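Long-range contacts in fiber protein (PDB 3CNC), which forms the trimeric receptor-binding knob at the tip of the adenovirus fiber, and probably attaches the virus to CD46 on host cells: residues Val170-Asn175 with Met187-Ser192; Glu149-Gly154 with Leu174-Leu179; Ala38-Lys43 with Ile88-Ala93; Tyr67-Gly72 with Leu206-Phe211. All coordinates share one frame; numbering follows the deposited sequence.

Contact 1 of 4, residues Val170-Asn175 with Met187-Ser192; sequences VTVTLN and MNFSWS
Val172 and Phe189 stand on neighbouring strands, their side chains side by side, pointing the same way to one face of the sheet. From CB, which lies 3.9 Å from Asn188 O, the valine divides into two methyls that both reach the ring. CG1, anti to the backbone N (chi1 -172°), rests above the phenyl off-centre, 4.3 Å from the Phe189 centroid, as a CH-pi contact. CG2, beside the backbone N, meets CD2 of Phe189 obliquely at 3.8 Å. The same face carries two like pairs: Val170 CG2 approaches Trp191 CD1 at 3.8 Å, and Leu174 CD2 comes to 4.1 Å from Met187 CG. These three are the non-hydrogen-bonded pairs of an antiparallel hairpin. Between them, Thr171 with Ser190 and Thr173 with Asn188 make two hydrogen-bonded pairs. Each is closed by reciprocal N-H to O=C bonds, the shortest from Thr173 N to Asn188 O at 2.7 Å. Their side chains occupy the other, partly exposed face, where Thr171 CB meets Ser190 OG at 3.6 Å. Asn188 OD1 turns instead to the backbone N of Leu92 on strand 85-94. The alternation gives this hairpin an amphipathic character: Val170, Val172, Leu174, Met187, Phe189 and Trp191 are buried in the knob interior, with Phe211 packed on Val170 and Val172, and Phe213 meeting the Phe189 ring, whereas threonine, serine and asparagine line the more accessible side.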
loop_
_atom_site.group_PDB
_atom_site.type_symbol
_atom_site.label_atom_id
_atom_site.label_comp_id
_atom_site.label_asym_id
_atom_site.label_seq_id
_atom_site.Cartn_x
_atom_site.Cartn_y
_atom_site.Cartn_z
ATOM N N VAL A 170 1.860 -13.042 4.014
ATOM C CA VAL A 170 2.025 -13.094 2.573
ATOM C C VAL A 170 3.459 -12.873 2.133
ATOM O O VAL A 170 4.120 -11.952 2.609
ATOM C CB VAL A 170 1.176 -12.003 1.910
ATOM C CG1 VAL A 170 1.325 -12.074 0.404
ATOM C CG2 VAL A 170 -0.272 -12.141 2.347
ATOM N N THR A 171 3.936 -13.709 1.217
ATOM C CA THR A 171 5.294 -13.560 0.701
ATOM C C THR A 171 5.218 -13.520 -0.805
ATOM O O THR A 171 4.610 -14.393 -1.414
ATOM C CB THR A 171 6.213 -14.738 1.056
ATOM O OG1 THR A 171 6.259 -14.904 2.471
ATOM C CG2 THR A 171 7.627 -14.468 0.549
ATOM N N VAL A 172 5.820 -12.500 -1.407
ATOM C CA VAL A 172 5.821 -12.398 -2.851
ATOM C C VAL A 172 7.252 -12.584 -3.304
ATOM O O VAL A 172 8.159 -11.962 -2.765
ATOM C CB VAL A 172 5.329 -11.020 -3.338
ATOM C CG1 VAL A 172 5.162 -11.035 -4.838
ATOM C CG2 VAL A 172 4.031 -10.662 -2.668
ATOM N N THR A 173 7.464 -13.461 -4.274
ATOM C CA THR A 173 8.804 -13.675 -4.788
ATOM C C THR A 173 8.824 -13.181 -6.225
ATOM O O THR A 173 7.966 -13.558 -7.020
ATOM C CB THR A 173 9.197 -15.161 -4.766
ATOM O OG1 THR A 173 8.975 -15.697 -3.456
ATOM C CG2 THR A 173 10.680 -15.316 -5.129
ATOM N N LEU A 174 9.788 -12.326 -6.555
ATOM C CA LEU A 174 9.883 -11.801 -7.916
ATOM C C LEU A 174 11.139 -12.352 -8.611
ATOM O O LEU A 174 12.234 -12.278 -8.057
ATOM C CB LEU A 174 9.922 -10.267 -7.890
ATOM C CG LEU A 174 8.788 -9.529 -7.151
ATOM C CD1 LEU A 174 9.072 -8.041 -7.101
ATOM C CD2 LEU A 174 7.467 -9.775 -7.843
ATOM N N ASN A 175 10.962 -12.909 -9.808
ATOM C CA ASN A 175 12.064 -13.451 -10.596
ATOM C C ASN A 175 13.199 -14.091 -9.821
ATOM O O ASN A 175 14.334 -13.653 -9.990
ATOM C CB ASN A 175 12.769 -12.367 -11.414
ATOM C CG ASN A 175 11.852 -11.575 -12.275
ATOM O OD1 ASN A 175 10.913 -12.106 -12.855
ATOM N ND2 ASN A 175 12.146 -10.284 -12.400
ATOM N N MET A 187 6.693 -14.635 -10.659
ATOM C CA MET A 187 5.999 -13.899 -9.608
ATOM C C MET A 187 5.248 -14.918 -8.756
ATOM O O MET A 187 4.251 -15.476 -9.193
ATOM C CB MET A 187 5.028 -12.895 -10.231
ATOM C CG MET A 187 4.356 -11.971 -9.228
ATOM S SD MET A 187 3.571 -10.560 -10.051
ATOM C CE MET A 187 1.963 -11.125 -10.233
ATOM N N ASN A 188 5.728 -15.172 -7.545
ATOM C CA ASN A 188 5.077 -16.147 -6.676
ATOM C C ASN A 188 4.475 -15.544 -5.425
ATOM O O ASN A 188 5.052 -14.645 -4.810
ATOM C CB ASN A 188 6.057 -17.250 -6.264
ATOM C CG ASN A 188 6.613 -17.993 -7.450
ATOM O OD1 ASN A 188 6.047 -17.944 -8.540
ATOM N ND2 ASN A 188 7.719 -18.696 -7.249
ATOM N N PHE A 189 3.305 -16.047 -5.057
ATOM C CA PHE A 189 2.631 -15.581 -3.863
ATOM C C PHE A 189 2.350 -16.783 -2.984
ATOM O O PHE A 189 2.058 -17.873 -3.484
ATOM C CB PHE A 189 1.292 -14.925 -4.198
ATOM C CG PHE A 189 1.386 -13.798 -5.168
ATOM C CD1 PHE A 189 1.431 -14.044 -6.531
ATOM C CD2 PHE A 189 1.405 -12.482 -4.716
ATOM C CE1 PHE A 189 1.491 -12.995 -7.444
ATOM C CE2 PHE A 189 1.464 -11.414 -5.617
ATOM C CZ PHE A 189 1.507 -11.666 -6.981
ATOM N N SER A 190 2.461 -16.586 -1.679
ATOM C CA SER A 190 2.152 -17.633 -0.724
ATOM C C SER A 190 1.529 -16.966 0.502
ATOM O O SER A 190 1.996 -15.918 0.952
ATOM C CB SER A 190 3.404 -18.443 -0.325
ATOM O OG SER A 190 4.309 -17.701 0.467
ATOM N N TRP A 191 0.451 -17.566 1.000
ATOM C CA TRP A 191 -0.262 -17.080 2.178
ATOM C C TRP A 191 -0.008 -18.101 3.266
ATOM O O TRP A 191 -0.107 -19.299 3.025
ATOM C CB TRP A 191 -1.765 -17.020 1.917
ATOM C CG TRP A 191 -2.187 -15.994 0.927
ATOM C CD1 TRP A 191 -2.795 -14.807 1.195
ATOM C CD2 TRP A 191 -2.113 -16.099 -0.500
ATOM N NE1 TRP A 191 -3.118 -14.167 0.026
ATOM C CE2 TRP A 191 -2.711 -14.934 -1.032
ATOM C CE3 TRP A 191 -1.601 -17.063 -1.381
ATOM C CZ2 TRP A 191 -2.819 -14.704 -2.412
ATOM C CZ3 TRP A 191 -1.707 -16.836 -2.762
ATOM C CH2 TRP A 191 -2.313 -15.663 -3.260
ATOM N N SER A 192 0.302 -17.637 4.466
ATOM C CA SER A 192 0.575 -18.569 5.544
ATOM C C SER A 192 -0.322 -18.401 6.761
ATOM O O SER A 192 -0.389 -17.325 7.359
ATOM C CB SER A 192 2.037 -18.446 5.965
ATOM O OG SER A 192 2.323 -19.316 7.039
#

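Contact 2 of 4, residues Glu149-Gly154 with Leu174-Leu179; sequences EDYIYG and LNRRML
The hydroxyl of Tyr151 sits over one face of the Arg176 guanidinium, while Arg176 NH1 lies at the edge of the phenol ring, near its plane. The ring and guanidinium planes are inclined by 58°. Although Tyr151 OH and Arg176 NH1 are only 2.8 Å apart, the angle is too poor for a hydrogen bond. Within the loop, Arg177 NE lies in plane at the guanidinium edge. The bend of the arginine chain at chi3 (68°) carries its end toward the tyrosine, whereas Arg176 CG on its stem lies 3.1 Å from Asp150 OD2. That is no salt bridge, since Asp150 OD2 stays 5.5 Å from Arg176 NE. Leu174 N donates to Asp150 O at 2.9 Å, and Ile152 CD1 touches Leu174 CD1 at 4.1 Å. Glu149 makes a salt bridge to Lys35 of a neighbouring subunit. One backbone bond therefore ties the 3-10 segment just before strand 151-159 to the end of strand 165-174, and the arginine adds contact mainly through its aliphatic stem and guanidinium face.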
loop_
_atom_site.group_PDB
_atom_site.type_symbol
_atom_site.label_atom_id
_atom_site.label_comp_id
_atom_site.label_asym_id
_atom_site.label_seq_id
_atom_site.Cartn_x
_atom_site.Cartn_y
_atom_site.Cartn_z
ATOM N N GLU A 149 16.557 -9.620 -1.944
ATOM C CA GLU A 149 15.910 -8.383 -2.423
ATOM C C GLU A 149 14.750 -8.763 -3.338
ATOM O O GLU A 149 14.015 -7.896 -3.821
ATOM C CB GLU A 149 16.856 -7.517 -3.263
ATOM C CG GLU A 149 18.309 -7.657 -2.939
ATOM C CD GLU A 149 18.979 -8.806 -3.677
ATOM O OE1 GLU A 149 19.365 -8.623 -4.851
ATOM O OE2 GLU A 149 19.120 -9.886 -3.075
ATOM N N ASP A 150 14.618 -10.054 -3.618
ATOM C CA ASP A 150 13.549 -10.526 -4.488
ATOM C C ASP A 150 12.263 -10.819 -3.736
ATOM O O ASP A 150 11.312 -11.330 -4.324
ATOM C CB ASP A 150 13.994 -11.777 -5.244
ATOM C CG ASP A 150 15.010 -11.471 -6.340
ATOM O OD1 ASP A 150 15.446 -10.303 -6.454
ATOM O OD2 ASP A 150 15.373 -12.402 -7.091
ATOM N N TYR A 151 12.217 -10.475 -2.450
ATOM C CA TYR A 151 11.031 -10.750 -1.647
ATOM C C TYR A 151 10.271 -9.555 -1.082
ATOM O O TYR A 151 10.863 -8.567 -0.632
ATOM C CB TYR A 151 11.383 -11.641 -0.450
ATOM C CG TYR A 151 11.986 -12.980 -0.774
ATOM C CD1 TYR A 151 13.353 -13.209 -0.602
ATOM C CD2 TYR A 151 11.185 -14.038 -1.206
ATOM C CE1 TYR A 151 13.911 -14.466 -0.848
ATOM C CE2 TYR A 151 11.727 -15.299 -1.454
ATOM C CZ TYR A 151 13.090 -15.508 -1.270
ATOM O OH TYR A 151 13.617 -16.760 -1.482
ATOM N N ILE A 152 8.947 -9.675 -1.081
ATOM C CA ILE A 152 8.076 -8.663 -0.509
ATOM C C ILE A 152 7.285 -9.420 0.555
ATOM O O ILE A 152 6.741 -10.495 0.275
ATOM C CB ILE A 152 7.064 -8.091 -1.549
ATOM C CG1 ILE A 152 7.780 -7.241 -2.602
ATOM C CG2 ILE A 152 6.018 -7.261 -0.845
ATOM C CD1 ILE A 152 6.890 -6.859 -3.794
ATOM N N TYR A 153 7.239 -8.885 1.771
ATOM C CA TYR A 153 6.476 -9.508 2.839
ATOM C C TYR A 153 5.360 -8.554 3.251
ATOM O O TYR A 153 5.514 -7.331 3.183
ATOM C CB TYR A 153 7.363 -9.831 4.046
ATOM C CG TYR A 153 8.605 -10.607 3.684
ATOM C CD1 TYR A 153 9.784 -9.944 3.340
ATOM C CD2 TYR A 153 8.595 -12.004 3.642
ATOM C CE1 TYR A 153 10.924 -10.649 2.959
ATOM C CE2 TYR A 153 9.735 -12.726 3.263
ATOM C CZ TYR A 153 10.895 -12.037 2.923
ATOM O OH TYR A 153 12.027 -12.718 2.550
ATOM N N GLY A 154 4.228 -9.112 3.667
ATOM C CA GLY A 154 3.111 -8.282 4.068
ATOM C C GLY A 154 2.057 -9.104 4.772
ATOM O O GLY A 154 2.365 -10.157 5.341
ATOM N N LEU A 174 9.788 -12.326 -6.555
ATOM C CA LEU A 174 9.883 -11.801 -7.916
ATOM C C LEU A 174 11.139 -12.352 -8.611
ATOM O O LEU A 174 12.234 -12.278 -8.057
ATOM C CB LEU A 174 9.922 -10.267 -7.890
ATOM C CG LEU A 174 8.788 -9.529 -7.151
ATOM C CD1 LEU A 174 9.072 -8.041 -7.101
ATOM C CD2 LEU A 174 7.467 -9.775 -7.843
ATOM N N ASN A 175 10.962 -12.909 -9.808
ATOM C CA ASN A 175 12.064 -13.451 -10.596
ATOM C C ASN A 175 13.199 -14.091 -9.821
ATOM O O ASN A 175 14.334 -13.653 -9.990
ATOM C CB ASN A 175 12.769 -12.367 -11.414
ATOM C CG ASN A 175 11.852 -11.575 -12.275
ATOM O OD1 ASN A 175 10.913 -12.106 -12.855
ATOM N ND2 ASN A 175 12.146 -10.284 -12.400
ATOM N N ARG A 176 12.996 -15.089 -8.985
ATOM C CA ARG A 176 14.215 -15.566 -8.343
ATOM C C ARG A 176 14.737 -16.842 -8.985
ATOM O O ARG A 176 15.948 -17.070 -9.050
ATOM C CB ARG A 176 14.028 -15.759 -6.844
ATOM C CG ARG A 176 15.282 -15.370 -6.097
ATOM C CD ARG A 176 15.258 -15.759 -4.640
ATOM N NE ARG A 176 15.313 -17.201 -4.468
ATOM C CZ ARG A 176 15.789 -17.791 -3.381
ATOM N NH1 ARG A 176 16.251 -17.055 -2.382
ATOM N NH2 ARG A 176 15.796 -19.111 -3.291
ATOM N N ARG A 177 13.815 -17.664 -9.477
ATOM C CA ARG A 177 14.185 -18.905 -10.127
ATOM C C ARG A 177 13.441 -19.064 -11.436
ATOM O O ARG A 177 12.262 -18.720 -11.543
ATOM C CB ARG A 177 13.846 -20.121 -9.249
ATOM C CG ARG A 177 14.630 -20.268 -7.956
ATOM C CD ARG A 177 14.313 -21.625 -7.315
ATOM N NE ARG A 177 14.713 -21.720 -5.909
ATOM C CZ ARG A 177 15.969 -21.824 -5.472
ATOM N NH1 ARG A 177 16.981 -21.850 -6.333
ATOM N NH2 ARG A 177 16.214 -21.903 -4.165
ATOM N N MET A 178 14.141 -19.563 -12.445
ATOM C CA MET A 178 13.494 -19.849 -13.711
ATOM C C MET A 178 13.236 -21.352 -13.633
ATOM O O MET A 178 13.960 -22.075 -12.935
ATOM C CB MET A 178 14.390 -19.494 -14.885
ATOM C CG MET A 178 13.957 -18.217 -15.547
ATOM S SD MET A 178 14.959 -17.858 -16.968
ATOM C CE MET A 178 16.079 -16.599 -16.296
ATOM N N LEU A 179 12.204 -21.821 -14.325
ATOM C CA LEU A 179 11.843 -23.228 -14.264
ATOM C C LEU A 179 11.954 -23.986 -15.593
ATOM O O LEU A 179 11.965 -25.220 -15.604
ATOM C CB LEU A 179 10.421 -23.343 -13.697
ATOM C CG LEU A 179 10.162 -22.523 -12.419
ATOM C CD1 LEU A 179 8.679 -22.556 -12.088
ATOM C CD2 LEU A 179 10.990 -23.057 -11.254
#

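Contact 3 of 4, residues Ala38-Lys43 with Ile88-Ala93; sequences ANCVIK and IDVNLA
Ile42 is the bump of this contact: its CG1-CD1 branch projects from the loop into the shallow groove between Ile88 and Val90, alternate residues on one face of strand 85-94. CG1 settles against Ile88 CG2 at 3.6 Å, and CD1 presses on Val90 CG2 at 3.5 Å. Between them the carbonyl of Asp89 forms the floor, its O 3.8 Å from Ile42 CG1. Both isoleucine-strand encounters are crossings at a slant. An unusual first torsion (chi1 -102°), away from the staggered positions, together with a turn at chi2, swings the branch over the strand. Cys40 supplies a second, smaller bump. With SG anti to the backbone N (chi1 -173°), its sulfur drops to the fork of Val90, 4.1 Å from both CG1 and CG2 of that valine. Val90 is thus met by Cys40 and Ile42 together, and its flank within the sheet is packed by Trp191 of strand 185-194. Beside the apolar patch a water donates to Ile42 O (3.2 Å) and to Asp89 O, bridging two acceptors that cannot bond to each other. Asp50 OD1 accepts from Ile42 N, which helps to fix the loop. The loop that runs between strands 29-31 and 51-60 therefore closes over an outer strand of the four-stranded sheet by van der Waals contact, with a single water linking the two backbones.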
loop_
_atom_site.group_PDB
_atom_site.type_symbol
_atom_site.label_atom_id
_atom_site.label_comp_id
_atom_site.label_asym_id
_atom_site.label_seq_id
_atom_site.Cartn_x
_atom_site.Cartn_y
_atom_site.Cartn_z
ATOM N N ALA A 38 -13.410 -19.768 -11.794
ATOM C CA ALA A 38 -12.266 -20.561 -11.350
ATOM C C ALA A 38 -11.243 -20.527 -12.481
ATOM O O ALA A 38 -11.537 -20.921 -13.615
ATOM C CB ALA A 38 -12.696 -21.999 -11.043
ATOM N N ASN A 39 -10.044 -20.049 -12.169
ATOM C CA ASN A 39 -8.989 -19.911 -13.171
ATOM C C ASN A 39 -7.627 -20.311 -12.617
ATOM O O ASN A 39 -6.615 -20.217 -13.311
ATOM C CB ASN A 39 -8.922 -18.440 -13.614
ATOM C CG ASN A 39 -8.603 -17.484 -12.436
ATOM O OD1 ASN A 39 -8.447 -17.924 -11.301
ATOM N ND2 ASN A 39 -8.513 -16.180 -12.717
ATOM N N CYS A 40 -7.602 -20.781 -11.377
ATOM C CA CYS A 40 -6.338 -21.088 -10.738
ATOM C C CYS A 40 -6.287 -22.439 -10.010
ATOM O O CYS A 40 -7.266 -22.859 -9.393
ATOM C CB CYS A 40 -6.043 -19.931 -9.774
ATOM S SG CYS A 40 -4.452 -19.902 -8.968
ATOM N N VAL A 41 -5.134 -23.103 -10.076
ATOM C CA VAL A 41 -4.942 -24.396 -9.420
ATOM C C VAL A 41 -4.030 -24.297 -8.200
ATOM O O VAL A 41 -2.850 -23.958 -8.312
ATOM C CB VAL A 41 -4.339 -25.441 -10.385
ATOM C CG1 VAL A 41 -4.181 -26.769 -9.669
ATOM C CG2 VAL A 41 -5.230 -25.603 -11.607
ATOM N N ILE A 42 -4.580 -24.616 -7.037
ATOM C CA ILE A 42 -3.835 -24.559 -5.793
ATOM C C ILE A 42 -3.432 -25.942 -5.286
ATOM O O ILE A 42 -2.442 -26.072 -4.552
ATOM C CB ILE A 42 -4.663 -23.816 -4.696
ATOM C CG1 ILE A 42 -4.143 -22.392 -4.542
ATOM C CG2 ILE A 42 -4.567 -24.522 -3.362
ATOM C CD1 ILE A 42 -4.137 -21.608 -5.823
ATOM N N LYS A 43 -4.183 -26.973 -5.673
ATOM C CA LYS A 43 -3.870 -28.330 -5.224
ATOM C C LYS A 43 -2.720 -28.964 -6.001
ATOM O O LYS A 43 -2.694 -28.927 -7.238
ATOM C CB LYS A 43 -5.098 -29.241 -5.324
ATOM C CG LYS A 43 -4.861 -30.619 -4.715
ATOM C CD LYS A 43 -5.998 -31.584 -5.003
ATOM C CE LYS A 43 -5.661 -32.982 -4.502
ATOM N NZ LYS A 43 -6.676 -33.987 -4.929
ATOM N N ILE A 88 -0.611 -21.641 1.316
ATOM C CA ILE A 88 -1.145 -21.659 -0.037
ATOM C C ILE A 88 -0.151 -20.987 -0.982
ATOM O O ILE A 88 0.424 -19.946 -0.666
ATOM C CB ILE A 88 -2.480 -20.916 -0.089
ATOM C CG1 ILE A 88 -3.446 -21.568 0.900
ATOM C CG2 ILE A 88 -3.028 -20.910 -1.513
ATOM C CD1 ILE A 88 -4.683 -20.763 1.147
ATOM N N ASP A 89 0.047 -21.590 -2.147
ATOM C CA ASP A 89 0.982 -21.055 -3.122
ATOM C C ASP A 89 0.338 -20.857 -4.458
ATOM O O ASP A 89 -0.459 -21.677 -4.903
ATOM C CB ASP A 89 2.169 -22.001 -3.326
ATOM C CG ASP A 89 3.169 -21.944 -2.199
ATOM O OD1 ASP A 89 3.762 -20.871 -1.982
ATOM O OD2 ASP A 89 3.370 -22.978 -1.536
ATOM N N VAL A 90 0.691 -19.756 -5.101
ATOM C CA VAL A 90 0.212 -19.459 -6.430
ATOM C C VAL A 90 1.486 -19.012 -7.121
ATOM O O VAL A 90 2.074 -17.992 -6.763
ATOM C CB VAL A 90 -0.822 -18.321 -6.433
ATOM C CG1 VAL A 90 -1.115 -17.892 -7.856
ATOM C CG2 VAL A 90 -2.103 -18.786 -5.753
ATOM N N ASN A 91 1.939 -19.797 -8.087
ATOM C CA ASN A 91 3.162 -19.460 -8.793
ATOM C C ASN A 91 2.813 -18.982 -10.190
ATOM O O ASN A 91 1.930 -19.540 -10.840
ATOM C CB ASN A 91 4.080 -20.687 -8.859
ATOM C CG ASN A 91 4.212 -21.386 -7.511
ATOM O OD1 ASN A 91 4.519 -20.757 -6.489
ATOM N ND2 ASN A 91 3.980 -22.695 -7.503
ATOM N N LEU A 92 3.503 -17.942 -10.642
ATOM C CA LEU A 92 3.270 -17.374 -11.967
ATOM C C LEU A 92 4.573 -17.294 -12.764
ATOM O O LEU A 92 5.570 -16.717 -12.299
ATOM C CB LEU A 92 2.662 -15.976 -11.829
ATOM C CG LEU A 92 1.141 -15.795 -11.745
ATOM C CD1 LEU A 92 0.513 -16.840 -10.865
ATOM C CD2 LEU A 92 0.844 -14.393 -11.232
ATOM N N ALA A 93 4.568 -17.884 -13.955
ATOM C CA ALA A 93 5.741 -17.869 -14.820
ATOM C C ALA A 93 5.348 -17.250 -16.157
ATOM O O ALA A 93 4.342 -17.630 -16.754
ATOM C CB ALA A 93 6.270 -19.293 -15.016
HETATM O O HOH W 1 0.278 -24.774 -5.611
#

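Contact 4 of 4, residues Tyr67-Gly72 with Leu206-Phe211; sequences YITLMG and LITSPF
Ile68 and Phe211 exchange backbone hydrogen bonds, Phe211 N to Ile68 O at 3.0 Å and Ile68 N to Phe211 O at 3.2 Å, as an antiparallel hydrogen-bonded pair. Farther along, Thr208 N donates to Leu70 O, and Gly72 N donates to Leu206 O at 2.6 Å. Between these ladders the register slips by one residue, and a side chain fills in: Thr208 OG1 accepts from Leu70 N at 2.8 Å. Thr208 chi1 (61°) puts OG1 between its own backbone N and carbonyl carbon, where it probably stands in for a carbonyl of regular pairing. Thr69 OG1 is 2.6 Å from Thr208 O. Weaker CA-H...O contacts, from Ile207 to Leu70 O and from Met71 to Leu206 O, fill in the Leu206 end. Among apolar contacts, Ile68 CG2 touches Phe211 CB at 3.7 Å and lies in plane at the edge of that ring. Pro210 runs alongside Tyr67 and meets its ring obliquely, with CB 3.7 Å from Tyr67 CE1. The tyrosine hydroxyl is hydrogen-bonded to Tyr137 OH of a neighbouring subunit, and Tyr151 of that subunit packs on Pro210. Strand 63-72 thus holds the approach to strand 211-216 through mixed main-chain and side-chain bonds: a threonine hydroxyl bridges the irregularity where regular pairing breaks, and tyrosine and proline extend the contact into the trimer interface.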
loop_
_atom_site.group_PDB
_atom_site.type_symbol
_atom_site.label_atom_id
_atom_site.label_comp_id
_atom_site.label_asym_id
_atom_site.label_seq_id
_atom_site.Cartn_x
_atom_site.Cartn_y
_atom_site.Cartn_z
ATOM N N TYR A 67 -2.719 -5.765 -6.999
ATOM C CA TYR A 67 -3.873 -6.115 -6.170
ATOM C C TYR A 67 -4.126 -7.614 -6.340
ATOM O O TYR A 67 -4.251 -8.100 -7.457
ATOM C CB TYR A 67 -5.101 -5.335 -6.643
ATOM C CG TYR A 67 -6.401 -5.697 -5.949
ATOM C CD1 TYR A 67 -6.868 -4.947 -4.872
ATOM C CD2 TYR A 67 -7.191 -6.762 -6.405
ATOM C CE1 TYR A 67 -8.098 -5.233 -4.268
ATOM C CE2 TYR A 67 -8.427 -7.066 -5.805
ATOM C CZ TYR A 67 -8.872 -6.293 -4.744
ATOM O OH TYR A 67 -10.097 -6.544 -4.179
ATOM N N ILE A 68 -4.214 -8.353 -5.241
ATOM C CA ILE A 68 -4.435 -9.787 -5.359
ATOM C C ILE A 68 -5.314 -10.351 -4.268
ATOM O O ILE A 68 -5.194 -9.985 -3.095
ATOM C CB ILE A 68 -3.096 -10.581 -5.365
ATOM C CG1 ILE A 68 -3.358 -12.055 -5.691
ATOM C CG2 ILE A 68 -2.391 -10.445 -3.999
ATOM C CD1 ILE A 68 -2.104 -12.835 -6.087
ATOM N N THR A 69 -6.182 -11.266 -4.685
ATOM C CA THR A 69 -7.105 -11.930 -3.791
ATOM C C THR A 69 -7.461 -13.344 -4.288
ATOM O O THR A 69 -7.508 -13.608 -5.496
ATOM C CB THR A 69 -8.399 -11.092 -3.640
ATOM O OG1 THR A 69 -9.003 -11.387 -2.381
ATOM C CG2 THR A 69 -9.378 -11.399 -4.757
ATOM N N LEU A 70 -7.713 -14.242 -3.337
ATOM C CA LEU A 70 -8.072 -15.630 -3.630
ATOM C C LEU A 70 -9.460 -16.023 -3.108
ATOM O O LEU A 70 -9.843 -15.659 -1.990
ATOM C CB LEU A 70 -7.067 -16.573 -2.982
ATOM C CG LEU A 70 -6.057 -17.352 -3.807
ATOM C CD1 LEU A 70 -5.438 -18.379 -2.871
ATOM C CD2 LEU A 70 -6.713 -18.070 -4.995
ATOM N N MET A 71 -10.211 -16.769 -3.910
ATOM C CA MET A 71 -11.516 -17.256 -3.462
ATOM C C MET A 71 -11.650 -18.740 -3.803
ATOM O O MET A 71 -11.598 -19.119 -4.973
ATOM C CB MET A 71 -12.669 -16.483 -4.105
ATOM C CG MET A 71 -14.007 -16.860 -3.473
ATOM S SD MET A 71 -15.473 -16.290 -4.349
ATOM C CE MET A 71 -15.917 -14.886 -3.366
ATOM N N GLY A 72 -11.812 -19.576 -2.778
ATOM C CA GLY A 72 -11.942 -21.012 -2.989
ATOM C C GLY A 72 -13.093 -21.424 -3.900
ATOM O O GLY A 72 -14.139 -20.773 -3.932
ATOM N N LEU A 206 -13.063 -20.311 1.041
ATOM C CA LEU A 206 -11.786 -19.694 1.391
ATOM C C LEU A 206 -11.641 -18.334 0.701
ATOM O O LEU A 206 -11.615 -18.242 -0.526
ATOM C CB LEU A 206 -10.637 -20.631 0.993
ATOM C CG LEU A 206 -9.206 -20.095 0.956
ATOM C CD1 LEU A 206 -8.829 -19.523 2.298
ATOM C CD2 LEU A 206 -8.258 -21.220 0.581
ATOM N N ILE A 207 -11.556 -17.286 1.512
ATOM C CA ILE A 207 -11.424 -15.925 1.009
ATOM C C ILE A 207 -10.252 -15.207 1.676
ATOM O O ILE A 207 -10.233 -15.046 2.899
ATOM C CB ILE A 207 -12.711 -15.094 1.293
ATOM C CG1 ILE A 207 -13.921 -15.754 0.625
ATOM C CG2 ILE A 207 -12.539 -13.650 0.787
ATOM C CD1 ILE A 207 -15.251 -15.074 0.954
ATOM N N THR A 208 -9.266 -14.801 0.881
ATOM C CA THR A 208 -8.133 -14.042 1.430
ATOM C C THR A 208 -8.496 -12.594 1.133
ATOM O O THR A 208 -8.915 -12.276 0.017
ATOM C CB THR A 208 -6.769 -14.390 0.743
ATOM O OG1 THR A 208 -6.834 -14.084 -0.652
ATOM C CG2 THR A 208 -6.438 -15.892 0.909
ATOM N N SER A 209 -8.385 -11.721 2.125
ATOM C CA SER A 209 -8.726 -10.332 1.877
ATOM C C SER A 209 -7.634 -9.708 1.001
ATOM O O SER A 209 -6.503 -10.209 0.928
ATOM C CB SER A 209 -8.899 -9.558 3.193
ATOM O OG SER A 209 -7.701 -9.490 3.942
ATOM N N PRO A 210 -7.977 -8.618 0.305
ATOM C CA PRO A 210 -7.091 -7.872 -0.592
ATOM C C PRO A 210 -5.675 -7.618 -0.088
ATOM O O PRO A 210 -5.476 -7.058 0.988
ATOM C CB PRO A 210 -7.860 -6.565 -0.814
ATOM C CG PRO A 210 -9.284 -7.044 -0.847
ATOM C CD PRO A 210 -9.317 -8.002 0.342
ATOM N N PHE A 211 -4.688 -8.042 -0.868
ATOM C CA PHE A 211 -3.302 -7.779 -0.514
ATOM C C PHE A 211 -2.757 -6.737 -1.508
ATOM O O PHE A 211 -2.922 -6.890 -2.723
ATOM C CB PHE A 211 -2.456 -9.050 -0.584
ATOM C CG PHE A 211 -1.001 -8.807 -0.287
ATOM C CD1 PHE A 211 -0.601 -8.373 0.972
ATOM C CD2 PHE A 211 -0.039 -8.956 -1.282
ATOM C CE1 PHE A 211 0.734 -8.087 1.232
ATOM C CE2 PHE A 211 1.305 -8.671 -1.031
ATOM C CZ PHE A 211 1.689 -8.237 0.226
#

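In the fold
The knob subunit is an antiparallel beta sandwich, and the four contacts sample both sheets and the space between. Contacts 1 and 2, with centres about 7 Å apart, share Leu174 and Asn175 and follow strands 151-159, 165-174 and 185-194 of the four-stranded sheet. Contact 3 reaches its outer strand 85-94, centre to centre about 11 Å from contact 1. Contact 4 belongs to the other sheet, its centre about 13 Å from that of contact 1, against which it packs through Ile68 and Phe211. Along the chain, contacts 1 and 2 are nested within the loop closed by contact 4, while contact 3 alternates with it, so distant parts of the sequence interlock. Contacts 2 and 4 both border neighbouring subunits.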